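DUF1254 domain-containing protein (Vibrio parahaemolyticus, PDB 3U07) is of unknown function but combines the DUF1254 and DUF1214 family regions and is probably exported from the cytoplasm. Local coordinates at residues D102-R107 with A176-N181; Q135-A140 with E146-V151; A139-Q144 with D225-N230; E272-M277 with G301-Q306; R317-D322 with Q326-S331. The protein carries 2 engineered substitutions. One frame throughout, in Å; residues are numbered along the deposited sequence.

In the fold
Following the chain from its N terminus, interaction 1 opens in the loop after strand 96-100 and closes on helix 173-183. Interaction 2 lies wholly within that span and joins strand 134-140 to the loop leading to strand 153-157. Interaction 3 starts from the end of the same strand but runs on to residues 225-230, so it crosses interaction 1 along the chain; it touches interaction 2 where Met-137 CE packs on Trp-143 CZ3 (3.8 Å). Interaction 4 then brings the end of helix 253-273 to helix 295-305. Interaction 5 follows, a short turn closed after strand 315-319, with its centre about 48 Å from that of interaction 2.

Interaction 1: D102-R107 with A176-N181; sequences DMDEGR and AKVALN
Asp-104 meets Val-178 through its carboxylate, with OD2 lying 3.8 Å from the CG1 methyl. Its CG sits between the backbone N and the carbonyl carbon (chi1 53°), which turns the carboxylate back toward Arg-107, three residues on. Asp-104 to Arg-107 form a type II beta turn, in which Gly-106 takes a positive phi that brings the arginine round beside the aspartate. Arg-107 is then gripped side-on: NE reaches Asp-104 OD1 at 2.7 Å and NH2 reaches OD2 at 2.9 Å. Both bonds use the syn lone pairs, though the carboxylate is tilted out of the guanidinium plane. The arginine chain runs extended to CD and bends at chi3, which presents the flat group to helix 173-183. One face lies over the helix backbone, with Ala-179 N 4.0 Å above its centre, and Ala-179 CB stands 3.7 Å from NH1. Val-178 CG1 comes to 3.0 Å from NH2, short enough to leave the exact placing of these two atoms doubtful. NH2 also pairs with Asp-175, and NH1 bonds to the carbonyl of Met-169. No hydrogen bond joins the loop to residues 176-181, where the touch is van der Waals; the polar tie to this helix comes from Asp-175, just before them. Asp-104 and Asp-175 balance the guanidinium charge and, with the Met-169 carbonyl, fix its rotation.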
# COMPACT_ATOMS: atom_id res chain seq x y z
N ASP A 102 -17.28 12.49 -9.34
CA ASP A 102 -18.13 11.30 -9.37
C ASP A 102 -17.59 10.52 -10.58
O ASP A 102 -17.26 11.10 -11.62
CB ASP A 102 -19.60 11.68 -9.60
CG ASP A 102 -20.25 12.28 -8.35
OD1 ASP A 102 -19.63 12.23 -7.26
OD2 ASP A 102 -21.38 12.80 -8.45
N MSE A 103 -17.46 9.21 -10.43
CA MSE A 103 -16.92 8.36 -11.49
C MSE A 103 -18.04 7.65 -12.23
O MSE A 103 -19.20 7.69 -11.81
CB MSE A 103 -15.97 7.32 -10.89
CG MSE A 103 -14.57 7.27 -11.50
SE MSE A 103 -13.38 8.65 -10.82
CE MSE A 103 -13.61 8.31 -8.94
N ASP A 104 -17.69 7.00 -13.34
CA ASP A 104 -18.69 6.28 -14.13
C ASP A 104 -19.00 4.92 -13.54
O ASP A 104 -18.13 4.26 -12.97
CB ASP A 104 -18.23 6.17 -15.59
CG ASP A 104 -16.84 5.57 -15.75
OD1 ASP A 104 -16.01 5.66 -14.81
OD2 ASP A 104 -16.56 5.04 -16.84
N GLU A 105 -20.26 4.52 -13.65
CA GLU A 105 -20.71 3.25 -13.10
C GLU A 105 -19.83 2.06 -13.45
O GLU A 105 -19.44 1.89 -14.61
CB GLU A 105 -22.15 2.95 -13.54
CG GLU A 105 -22.71 1.69 -12.92
CD GLU A 105 -24.17 1.47 -13.29
OE1 GLU A 105 -24.44 0.64 -14.18
OE2 GLU A 105 -25.03 2.13 -12.68
N GLY A 106 -19.52 1.25 -12.44
CA GLY A 106 -18.70 0.08 -12.66
C GLY A 106 -17.19 0.23 -12.54
O GLY A 106 -16.50 -0.75 -12.27
N ARG A 107 -16.67 1.43 -12.73
CA ARG A 107 -15.23 1.63 -12.65
C ARG A 107 -14.69 1.61 -11.22
O ARG A 107 -15.15 2.37 -10.37
CB ARG A 107 -14.82 2.93 -13.34
CG ARG A 107 -13.32 3.08 -13.52
CD ARG A 107 -12.97 4.40 -14.18
NE ARG A 107 -13.62 4.56 -15.47
CZ ARG A 107 -13.26 3.94 -16.59
NH1 ARG A 107 -12.23 3.10 -16.58
NH2 ARG A 107 -13.94 4.14 -17.71
N ALA A 176 -8.89 3.26 -20.81
CA ALA A 176 -7.91 4.00 -20.04
C ALA A 176 -8.03 5.48 -20.36
O ALA A 176 -7.81 6.33 -19.50
CB ALA A 176 -6.51 3.50 -20.36
N LYS A 177 -8.38 5.79 -21.60
CA LYS A 177 -8.53 7.18 -22.00
C LYS A 177 -9.72 7.78 -21.26
O LYS A 177 -9.78 8.99 -21.02
CB LYS A 177 -8.71 7.28 -23.51
CG LYS A 177 -7.64 8.11 -24.20
CD LYS A 177 -7.88 8.20 -25.70
CE LYS A 177 -6.98 7.25 -26.48
NZ LYS A 177 -7.56 6.88 -27.80
N VAL A 178 -10.68 6.93 -20.88
CA VAL A 178 -11.85 7.40 -20.15
C VAL A 178 -11.40 7.71 -18.73
O VAL A 178 -11.63 8.81 -18.22
CB VAL A 178 -12.97 6.34 -20.10
CG1 VAL A 178 -14.08 6.79 -19.16
CG2 VAL A 178 -13.52 6.10 -21.49
N ALA A 179 -10.77 6.73 -18.09
CA ALA A 179 -10.29 6.88 -16.72
C ALA A 179 -9.37 8.08 -16.60
O ALA A 179 -9.41 8.80 -15.60
CB ALA A 179 -9.56 5.62 -16.29
N LEU A 180 -8.55 8.31 -17.61
CA LEU A 180 -7.62 9.44 -17.60
C LEU A 180 -8.36 10.77 -17.56
O LEU A 180 -7.89 11.72 -16.92
CB LEU A 180 -6.71 9.40 -18.82
CG LEU A 180 -5.24 9.15 -18.47
CD1 LEU A 180 -4.40 9.21 -19.74
CD2 LEU A 180 -4.78 10.20 -17.47
N ASN A 181 -9.49 10.86 -18.25
CA ASN A 181 -10.26 12.10 -18.24
C ASN A 181 -10.79 12.34 -16.83
O ASN A 181 -11.03 13.48 -16.44
CB ASN A 181 -11.43 12.03 -19.22
CG ASN A 181 -11.05 12.56 -20.59
OD1 ASN A 181 -10.32 13.55 -20.71
ND2 ASN A 181 -11.57 11.93 -21.63

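Interaction 2: Q135-A140 with E146-V151; sequences QFMFAA and EVPASV
Met-137, a selenomethionine, makes most of the side-chain contact, through CB, SE and CE, touching Val-151, Pro-148 and Val-147. Near the strand its CB packs against Val-151 CG1 at 3.8 Å. Further out the selenium meets the ring carbon next to the proline nitrogen, SE to Pro-148 CD being 4.0 Å, the two side chains crossing at about a right angle. The end methyl CE then reaches Val-147 CG2, also at 4.0 Å. CG lies opposite the backbone N (chi1 -171°) and the chain stays extended until chi3, which swings CE over toward Val-147. Two residues earlier on the strand, the carbonyl O of Gln-135 lies 3.6 Å from Val-151 CG1. The aliphatic part of Gln-135 leans on the backbone of the loop, with CG 3.6 Å from Ser-150 O, while its amide turns away to Ser-99. Behind this shell, a type I beta turn from Pro-148 to Val-151 shapes the loop, closed by Val-151 N to Pro-148 O at 2.9 Å. Ser-150 OG bonds to Tyr-194, and Leu-191 and Leu-195 of helix 191-195 pack on Pro-148. The loop belongs to the connection between strands 134-140 and 153-157, which are parallel neighbours in a mixed sheet; it is a crossover made without a helix, folding its apolar residues over the strand it has just left.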
# COMPACT_ATOMS: atom_id res chain seq x y z
N GLN A 135 -15.42 15.82 -1.80
CA GLN A 135 -14.37 16.71 -1.31
C GLN A 135 -13.93 16.11 0.02
O GLN A 135 -14.66 16.15 1.00
CB GLN A 135 -14.94 18.12 -1.10
CG GLN A 135 -15.51 18.78 -2.35
CD GLN A 135 -14.48 18.95 -3.46
OE1 GLN A 135 -13.28 18.89 -3.22
NE2 GLN A 135 -14.97 19.18 -4.67
N PHE A 136 -12.72 15.56 0.05
CA PHE A 136 -12.21 14.92 1.25
C PHE A 136 -11.15 15.77 1.91
O PHE A 136 -10.10 16.03 1.34
CB PHE A 136 -11.68 13.53 0.87
CG PHE A 136 -12.70 12.68 0.17
CD1 PHE A 136 -13.75 12.11 0.88
CD2 PHE A 136 -12.63 12.48 -1.21
CE1 PHE A 136 -14.72 11.34 0.22
CE2 PHE A 136 -13.60 11.72 -1.87
CZ PHE A 136 -14.65 11.15 -1.15
N MSE A 137 -11.45 16.22 3.12
CA MSE A 137 -10.53 17.08 3.84
C MSE A 137 -9.71 16.32 4.87
O MSE A 137 -10.24 15.58 5.68
CB MSE A 137 -11.30 18.22 4.52
CG MSE A 137 -10.40 19.30 5.13
SE MSE A 137 -11.38 20.82 5.89
CE MSE A 137 -11.52 20.16 7.67
N PHE A 138 -8.40 16.53 4.80
CA PHE A 138 -7.47 15.91 5.73
C PHE A 138 -6.96 17.02 6.63
O PHE A 138 -6.45 18.03 6.15
CB PHE A 138 -6.31 15.27 4.97
CG PHE A 138 -6.74 14.16 4.07
CD1 PHE A 138 -7.37 14.43 2.86
CD2 PHE A 138 -6.58 12.83 4.47
CE1 PHE A 138 -7.84 13.39 2.06
CE2 PHE A 138 -7.05 11.79 3.68
CZ PHE A 138 -7.68 12.07 2.47
N ALA A 139 -7.12 16.84 7.94
CA ALA A 139 -6.68 17.85 8.89
C ALA A 139 -5.89 17.21 10.01
O ALA A 139 -6.10 16.04 10.33
CB ALA A 139 -7.89 18.60 9.46
N ALA A 140 -4.97 18.00 10.56
CA ALA A 140 -4.18 17.52 11.64
C ALA A 140 -5.16 17.26 12.74
O ALA A 140 -6.23 17.91 12.88
CB ALA A 140 -3.14 18.51 12.11
N GLU A 146 -13.69 25.33 11.80
CA GLU A 146 -14.93 24.76 11.29
C GLU A 146 -14.72 24.14 9.92
O GLU A 146 -13.74 24.43 9.23
CB GLU A 146 -16.02 25.84 11.24
CG GLU A 146 -16.65 26.12 12.61
CD GLU A 146 -17.66 27.25 12.58
OE1 GLU A 146 -17.26 28.42 12.74
OE2 GLU A 146 -18.87 26.98 12.39
N VAL A 147 -15.63 23.26 9.53
CA VAL A 147 -15.54 22.56 8.26
C VAL A 147 -16.46 23.15 7.20
O VAL A 147 -17.64 23.35 7.44
CB VAL A 147 -15.89 21.06 8.44
CG1 VAL A 147 -15.70 20.32 7.13
CG2 VAL A 147 -15.03 20.45 9.55
N PRO A 148 -15.93 23.42 6.00
CA PRO A 148 -16.78 23.99 4.95
C PRO A 148 -17.98 23.07 4.67
O PRO A 148 -17.84 21.85 4.64
CB PRO A 148 -15.83 24.07 3.76
CG PRO A 148 -14.49 24.32 4.42
CD PRO A 148 -14.53 23.31 5.56
N ALA A 149 -19.16 23.66 4.48
CA ALA A 149 -20.37 22.89 4.20
C ALA A 149 -20.14 22.02 2.96
O ALA A 149 -20.73 20.95 2.80
CB ALA A 149 -21.55 23.82 3.96
N SER A 150 -19.25 22.52 2.11
CA SER A 150 -18.84 21.90 0.85
C SER A 150 -18.09 20.57 0.99
O SER A 150 -18.06 19.75 0.07
CB SER A 150 -17.93 22.90 0.12
OG SER A 150 -17.77 22.57 -1.24
N VAL A 151 -17.47 20.35 2.15
CA VAL A 151 -16.70 19.14 2.39
C VAL A 151 -17.55 17.93 2.72
O VAL A 151 -18.46 18.00 3.55
CB VAL A 151 -15.67 19.38 3.52
CG1 VAL A 151 -15.07 18.05 4.00
CG2 VAL A 151 -14.56 20.29 3.00

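Interaction 3: A139-Q144 with D225-N230; sequences AAQDWQ and DGSMGN
Gln-141 and Ser-227 meet through their beta carbons, and the torsions of the glutamine decide how much of it takes part. With CG placed opposite the backbone N (chi1 -174°), both CB and CG lie beside the serine; a bend at chi2 (67°) then carries the amide off, where NE2 makes a weak hydrogen bond to Asp-158. The closest approach is Gln-141 CB to Ser-227 CB at 3.8 Å. Ser-227 OG lies alongside the same chain, 3.9 Å from Gln-141 CB and 4.0 Å from Gln-141 CG. The carboxylate of Asp-142 is near the same hydroxyl, but OD1 stays 4.3 Å from Ser-227 OG, too far for a hydrogen bond. The glutamine and aspartate are the middle residues of a type I beta turn from Ala-140 to Trp-143, closed by Trp-143 N to Ala-140 O at 3.0 Å. On the other side Ser-227 occupies the N-cap position of helix 228-231 without making a side-chain capping bond. Gly-226, at a positive phi, bends the chain between this helix and helix 215-224, whose last residue, Cys-224, is disulfide-bonded to Cys-247. Backbone bonds of Gln-141 with Val-157 and Ser-227 with Asp-158 bring the turn and the helix start alongside each other. Across the interface the contact is van der Waals touch without a polar bond, and the hydrogen bonds nearby run to strand 153-157 and the loop after it.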
# COMPACT_ATOMS: atom_id res chain seq x y z
N ALA A 139 -7.12 16.84 7.94
CA ALA A 139 -6.68 17.85 8.89
C ALA A 139 -5.89 17.21 10.01
O ALA A 139 -6.10 16.04 10.33
CB ALA A 139 -7.89 18.60 9.46
N ALA A 140 -4.97 18.00 10.56
CA ALA A 140 -4.18 17.52 11.64
C ALA A 140 -5.16 17.26 12.74
O ALA A 140 -6.23 17.91 12.88
CB ALA A 140 -3.14 18.51 12.11
N GLN A 141 -4.79 16.27 13.49
CA GLN A 141 -5.60 15.88 14.58
C GLN A 141 -6.00 17.01 15.54
O GLN A 141 -7.13 17.00 16.01
CB GLN A 141 -4.85 14.76 15.25
CG GLN A 141 -5.65 14.13 16.35
CD GLN A 141 -6.88 13.40 15.84
OE1 GLN A 141 -7.99 13.91 15.89
NE2 GLN A 141 -6.67 12.19 15.35
N ASP A 142 -5.07 17.95 15.80
CA ASP A 142 -5.26 19.10 16.72
C ASP A 142 -5.82 20.36 16.04
O ASP A 142 -6.04 21.40 16.68
CB ASP A 142 -3.91 19.50 17.34
CG ASP A 142 -2.85 19.79 16.26
OD1 ASP A 142 -2.00 18.91 15.99
OD2 ASP A 142 -2.89 20.90 15.66
N TRP A 143 -6.04 20.30 14.73
CA TRP A 143 -6.51 21.48 14.04
C TRP A 143 -7.86 22.00 14.54
O TRP A 143 -8.85 21.28 14.57
CB TRP A 143 -6.60 21.23 12.54
CG TRP A 143 -7.08 22.44 11.80
CD1 TRP A 143 -6.37 23.57 11.53
CD2 TRP A 143 -8.39 22.64 11.26
NE1 TRP A 143 -7.16 24.47 10.85
CE2 TRP A 143 -8.40 23.92 10.67
CE3 TRP A 143 -9.55 21.86 11.23
CZ2 TRP A 143 -9.54 24.44 10.05
CZ3 TRP A 143 -10.68 22.38 10.60
CH2 TRP A 143 -10.66 23.66 10.02
N GLN A 144 -7.86 23.27 14.95
CA GLN A 144 -9.06 23.92 15.45
C GLN A 144 -9.64 24.68 14.26
O GLN A 144 -8.91 25.33 13.52
CB GLN A 144 -8.66 24.89 16.57
CG GLN A 144 -9.68 25.05 17.69
CD GLN A 144 -9.94 23.75 18.44
OE1 GLN A 144 -9.04 22.94 18.63
NE2 GLN A 144 -11.18 23.56 18.87
N ASP A 225 6.59 16.07 14.40
CA ASP A 225 5.79 16.66 13.33
C ASP A 225 4.35 16.17 13.28
O ASP A 225 3.90 15.61 12.28
CB ASP A 225 6.50 16.40 11.99
CG ASP A 225 5.81 17.08 10.82
OD1 ASP A 225 5.20 18.15 11.03
OD2 ASP A 225 5.90 16.55 9.69
N GLY A 226 3.62 16.41 14.36
CA GLY A 226 2.24 15.98 14.40
C GLY A 226 1.74 15.58 15.78
O GLY A 226 2.31 15.96 16.80
N SER A 227 0.70 14.75 15.79
CA SER A 227 0.05 14.28 17.00
C SER A 227 0.39 12.85 17.38
O SER A 227 -0.25 12.26 18.25
CB SER A 227 -1.46 14.39 16.82
OG SER A 227 -2.06 15.04 17.91
N MSE A 228 1.39 12.28 16.72
CA MSE A 228 1.78 10.90 16.97
C MSE A 228 2.15 10.61 18.43
O MSE A 228 1.91 9.51 18.93
CB MSE A 228 2.95 10.54 16.06
CG MSE A 228 3.01 9.10 15.63
SE MSE A 228 3.98 9.00 13.98
CE MSE A 228 2.51 8.77 12.83
N GLY A 229 2.72 11.60 19.11
CA GLY A 229 3.14 11.41 20.51
C GLY A 229 1.94 10.98 21.33
O GLY A 229 2.00 10.09 22.22
N ASN A 230 0.85 11.63 21.03
CA ASN A 230 -0.40 11.36 21.70
C ASN A 230 -1.05 10.06 21.19
O ASN A 230 -1.54 9.25 21.99
CB ASN A 230 -1.27 12.54 21.47
CG ASN A 230 -0.80 13.76 22.24
OD1 ASN A 230 -0.18 13.63 23.30
ND2 ASN A 230 -1.13 14.95 21.75

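Interaction 4: E272-M277 with G301-Q306; sequences ELAPKM and GTYLGQ
Ala-274 brings its methyl obliquely to the Tyr-303 ring, near the CD2-CE2 bond. Its CB is 3.5 Å from Tyr-303 CE2 and 3.7 Å from CD2. The tyrosine reaches this place because its CG lies opposite the backbone N (chi1 -174°), which sends the ring out from its own helix toward the end of the other. Leu-304, the next residue, points the same way and spreads its two methyls over the turn: CD2 is 4.2 Å from Ala-274 CB, while CD1 lies 3.9 Å from the carbonyl O of Ala-274. That same CD1 also touches Met-277, a selenomethionine, at 4.0 Å from its CB. The end of Met-277 folds away through bends at chi2 and chi3, and it is its base that the leucine meets. Helix 253-273 finishes here in a short 3-10 turn, residues 274-276, with Met-277 N bonded to Ala-274 O at 3.0 Å; this turn brings Ala-274 and Met-277 to one side of the chain, while Pro-275 and Lys-276 point away from it. The contact thus joins the end of one long helix to the last turn of helix 295-305 in the helical part of the protein. Glu-300, one turn earlier on that helix, also touches Leu-273, Ala-274 and Met-277. Tyr-38 of helix 26-52 packs on Tyr-303, so a third helix adjoins the ring.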
# COMPACT_ATOMS: atom_id res chain seq x y z
N GLU A 272 13.73 -13.00 11.32
CA GLU A 272 13.33 -14.33 11.76
C GLU A 272 11.82 -14.53 11.84
O GLU A 272 11.32 -15.64 11.65
CB GLU A 272 13.96 -14.64 13.12
CG GLU A 272 13.30 -15.79 13.86
CD GLU A 272 13.87 -15.99 15.25
OE1 GLU A 272 14.21 -14.98 15.91
OE2 GLU A 272 13.95 -17.15 15.70
N LEU A 273 11.09 -13.46 12.13
CA LEU A 273 9.63 -13.55 12.27
C LEU A 273 8.90 -13.52 10.93
O LEU A 273 7.87 -14.16 10.76
CB LEU A 273 9.13 -12.40 13.15
CG LEU A 273 7.63 -12.33 13.41
CD1 LEU A 273 7.17 -13.56 14.19
CD2 LEU A 273 7.32 -11.06 14.20
N ALA A 274 9.46 -12.77 9.99
CA ALA A 274 8.87 -12.60 8.67
C ALA A 274 8.18 -13.79 8.00
O ALA A 274 6.96 -13.78 7.81
CB ALA A 274 9.90 -12.01 7.72
N PRO A 275 8.93 -14.85 7.65
CA PRO A 275 8.29 -15.99 7.00
C PRO A 275 7.13 -16.66 7.72
O PRO A 275 6.37 -17.41 7.11
CB PRO A 275 9.46 -16.94 6.76
CG PRO A 275 10.35 -16.67 7.93
CD PRO A 275 10.34 -15.16 7.99
N LYS A 276 6.97 -16.40 9.01
CA LYS A 276 5.88 -17.01 9.76
C LYS A 276 4.57 -16.22 9.69
O LYS A 276 3.57 -16.62 10.29
CB LYS A 276 6.29 -17.18 11.22
CG LYS A 276 7.70 -17.67 11.42
CD LYS A 276 7.93 -18.10 12.86
CE LYS A 276 9.39 -18.35 13.15
NZ LYS A 276 9.57 -18.86 14.53
N MSE A 277 4.56 -15.12 8.96
CA MSE A 277 3.35 -14.30 8.86
C MSE A 277 2.41 -14.72 7.74
O MSE A 277 2.79 -14.73 6.58
CB MSE A 277 3.73 -12.83 8.67
CG MSE A 277 3.04 -11.93 9.66
SE MSE A 277 4.01 -11.78 11.31
CE MSE A 277 3.75 -13.53 12.10
N GLY A 301 4.37 -5.55 8.57
CA GLY A 301 3.56 -4.97 7.51
C GLY A 301 4.46 -4.14 6.61
O GLY A 301 4.31 -4.15 5.39
N THR A 302 5.39 -3.41 7.23
CA THR A 302 6.33 -2.58 6.49
C THR A 302 7.43 -3.44 5.87
O THR A 302 7.85 -3.22 4.73
CB THR A 302 6.99 -1.53 7.43
OG1 THR A 302 6.06 -0.49 7.74
CG2 THR A 302 8.23 -0.93 6.78
N TYR A 303 7.89 -4.43 6.64
CA TYR A 303 8.95 -5.31 6.18
C TYR A 303 8.56 -6.12 4.96
O TYR A 303 9.32 -6.22 4.00
CB TYR A 303 9.35 -6.27 7.30
CG TYR A 303 10.55 -7.13 6.95
CD1 TYR A 303 11.83 -6.59 6.92
CD2 TYR A 303 10.40 -8.48 6.64
CE1 TYR A 303 12.93 -7.37 6.60
CE2 TYR A 303 11.49 -9.26 6.31
CZ TYR A 303 12.76 -8.71 6.29
OH TYR A 303 13.84 -9.48 5.98
N LEU A 304 7.37 -6.70 4.99
CA LEU A 304 6.97 -7.52 3.88
C LEU A 304 6.37 -6.69 2.71
O LEU A 304 6.81 -6.85 1.57
CB LEU A 304 6.01 -8.63 4.38
CG LEU A 304 6.75 -9.64 5.31
CD1 LEU A 304 5.78 -10.59 6.00
CD2 LEU A 304 7.77 -10.44 4.50
N GLY A 305 5.51 -5.70 3.00
CA GLY A 305 4.92 -4.91 1.91
C GLY A 305 4.49 -3.48 2.17
O GLY A 305 3.33 -3.08 1.99
N GLN A 306 5.48 -2.67 2.52
CA GLN A 306 5.27 -1.27 2.84
C GLN A 306 4.29 -0.53 1.95
O GLN A 306 4.28 -0.70 0.73
CB GLN A 306 6.62 -0.53 2.86
CG GLN A 306 6.56 0.86 3.49
CD GLN A 306 7.89 1.59 3.40
OE1 GLN A 306 8.56 1.55 2.37
NE2 GLN A 306 8.28 2.27 4.48

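Interaction 5: R317-D322 with Q326-S331; sequences RKSDFD and QKLDGS
Lys-327 curls back over its own backbone to share one carbonyl with the residue that follows it: Asp-320 O accepts from Leu-328 N at 2.9 Å and from Lys-327 NZ at 3.0 Å. The ammonium comes in the carbonyl plane, on a lone pair, while Leu-328 N is tilted from that plane, its N-H still aimed almost straight at the oxygen (175°). Bends at chi2 (75°) and chi4 (67°) make the fold-back and set NZ 2.6 Å from Asp-320 OD1 in a salt bridge, approached from above the carboxylate plane. Leu-328 O and the side chain of Asn-355 offer further acceptors, so the ammonium is ringed by oxygens. Beneath the curled chain lies Phe-321, one ring face covered by Lys-327 CD; NZ is too far off for more than a weak cation-pi attraction. Phe-321 and Lys-327 form the non-hydrogen-bonded pair of a single antiparallel bridge, making a tight hairpin-like reversal between strands 315-319 and 334-340 in the DUF1214 family region. On its far side the bridge is flanked by Asp-322 N to Gln-326 O, 2.7 Å long. Asp-322 bonds through OD2, using its syn lone pair, to Gln-326 NE2 at 3.1 Å, with OD2 close to the amide plane. Its other oxygen, whose position is less certain, accepts from the backbone N of Ile-324. A water spans Asp-322 OD2 and Lys-327 O, donating to both. Leu-328 is buried against residues 317-322, with CD1 3.4 Å from Ser-319 O and CD2 against the Asp-322 backbone, and Phe-408, Ile-431 and Tyr-335 pack around it.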
# COMPACT_ATOMS: atom_id res chain seq x y z
N ARG A 317 -2.15 -13.02 -3.79
CA ARG A 317 -1.55 -14.34 -3.68
C ARG A 317 -0.51 -14.43 -4.78
O ARG A 317 -0.65 -13.81 -5.84
CB ARG A 317 -2.60 -15.44 -3.87
CG ARG A 317 -3.60 -15.56 -2.73
CD ARG A 317 -2.93 -15.99 -1.43
NE ARG A 317 -3.92 -16.31 -0.40
CZ ARG A 317 -4.53 -15.41 0.37
NH1 ARG A 317 -4.25 -14.12 0.25
NH2 ARG A 317 -5.44 -15.81 1.25
N LYS A 318 0.55 -15.18 -4.52
CA LYS A 318 1.60 -15.37 -5.50
C LYS A 318 1.90 -16.86 -5.65
O LYS A 318 1.89 -17.61 -4.67
CB LYS A 318 2.87 -14.62 -5.08
CG LYS A 318 4.09 -15.02 -5.89
CD LYS A 318 5.32 -14.19 -5.55
CE LYS A 318 6.57 -14.82 -6.16
NZ LYS A 318 7.71 -13.86 -6.31
N SER A 319 2.13 -17.27 -6.89
CA SER A 319 2.45 -18.66 -7.18
C SER A 319 3.67 -18.68 -8.09
O SER A 319 3.66 -18.08 -9.17
CB SER A 319 1.27 -19.35 -7.86
OG SER A 319 1.65 -20.62 -8.34
N ASP A 320 4.71 -19.38 -7.64
CA ASP A 320 5.96 -19.48 -8.38
C ASP A 320 6.18 -20.90 -8.93
O ASP A 320 7.03 -21.11 -9.80
CB ASP A 320 7.12 -19.10 -7.46
CG ASP A 320 8.17 -18.26 -8.14
OD1 ASP A 320 8.05 -18.01 -9.36
OD2 ASP A 320 9.13 -17.84 -7.46
N PHE A 321 5.42 -21.86 -8.42
CA PHE A 321 5.56 -23.26 -8.83
C PHE A 321 4.25 -23.90 -9.30
O PHE A 321 3.16 -23.38 -9.01
CB PHE A 321 6.11 -24.09 -7.67
CG PHE A 321 7.41 -23.58 -7.12
CD1 PHE A 321 7.43 -22.50 -6.23
CD2 PHE A 321 8.62 -24.14 -7.52
CE1 PHE A 321 8.64 -21.99 -5.75
CE2 PHE A 321 9.83 -23.64 -7.05
CZ PHE A 321 9.84 -22.56 -6.16
N ASP A 322 4.35 -25.02 -10.02
CA ASP A 322 3.16 -25.72 -10.47
C ASP A 322 2.67 -26.65 -9.36
O ASP A 322 3.25 -26.68 -8.27
CB ASP A 322 3.41 -26.51 -11.77
CG ASP A 322 4.48 -27.58 -11.62
OD1 ASP A 322 4.62 -28.17 -10.54
OD2 ASP A 322 5.17 -27.84 -12.63
N GLN A 326 7.33 -28.01 -9.39
CA GLN A 326 8.29 -27.58 -10.39
C GLN A 326 8.11 -26.08 -10.60
O GLN A 326 6.99 -25.56 -10.54
CB GLN A 326 8.08 -28.29 -11.72
CG GLN A 326 8.31 -29.79 -11.69
CD GLN A 326 8.14 -30.43 -13.06
OE1 GLN A 326 9.01 -31.16 -13.53
NE2 GLN A 326 7.01 -30.15 -13.71
N LYS A 327 9.22 -25.39 -10.84
CA LYS A 327 9.18 -23.95 -11.07
C LYS A 327 8.37 -23.66 -12.33
O LYS A 327 8.53 -24.34 -13.34
CB LYS A 327 10.60 -23.42 -11.25
CG LYS A 327 10.67 -21.93 -11.53
CD LYS A 327 10.42 -21.13 -10.27
CE LYS A 327 10.20 -19.67 -10.60
NZ LYS A 327 8.93 -19.47 -11.36
N LEU A 328 7.50 -22.65 -12.27
CA LEU A 328 6.71 -22.26 -13.43
C LEU A 328 7.69 -21.74 -14.47
O LEU A 328 8.51 -20.87 -14.17
CB LEU A 328 5.72 -21.15 -13.06
CG LEU A 328 4.61 -21.57 -12.09
CD1 LEU A 328 3.84 -20.34 -11.64
CD2 LEU A 328 3.70 -22.59 -12.77
N ASP A 329 7.60 -22.26 -15.69
CA ASP A 329 8.51 -21.88 -16.77
C ASP A 329 7.85 -22.15 -18.12
O ASP A 329 7.68 -23.30 -18.51
CB ASP A 329 9.79 -22.71 -16.64
CG ASP A 329 10.91 -22.20 -17.52
OD1 ASP A 329 10.63 -21.67 -18.61
OD2 ASP A 329 12.09 -22.36 -17.12
N GLY A 330 7.51 -21.08 -18.83
CA GLY A 330 6.85 -21.24 -20.12
C GLY A 330 7.64 -21.91 -21.23
O GLY A 330 7.06 -22.29 -22.25
N SER A 331 8.95 -22.07 -21.06
CA SER A 331 9.76 -22.71 -22.09
C SER A 331 9.70 -24.23 -21.96
O SER A 331 10.14 -24.96 -22.85
CB SER A 331 11.22 -22.25 -21.99
OG SER A 331 11.81 -22.66 -20.76
O HOH W 1 6.58 -26.33 -14.26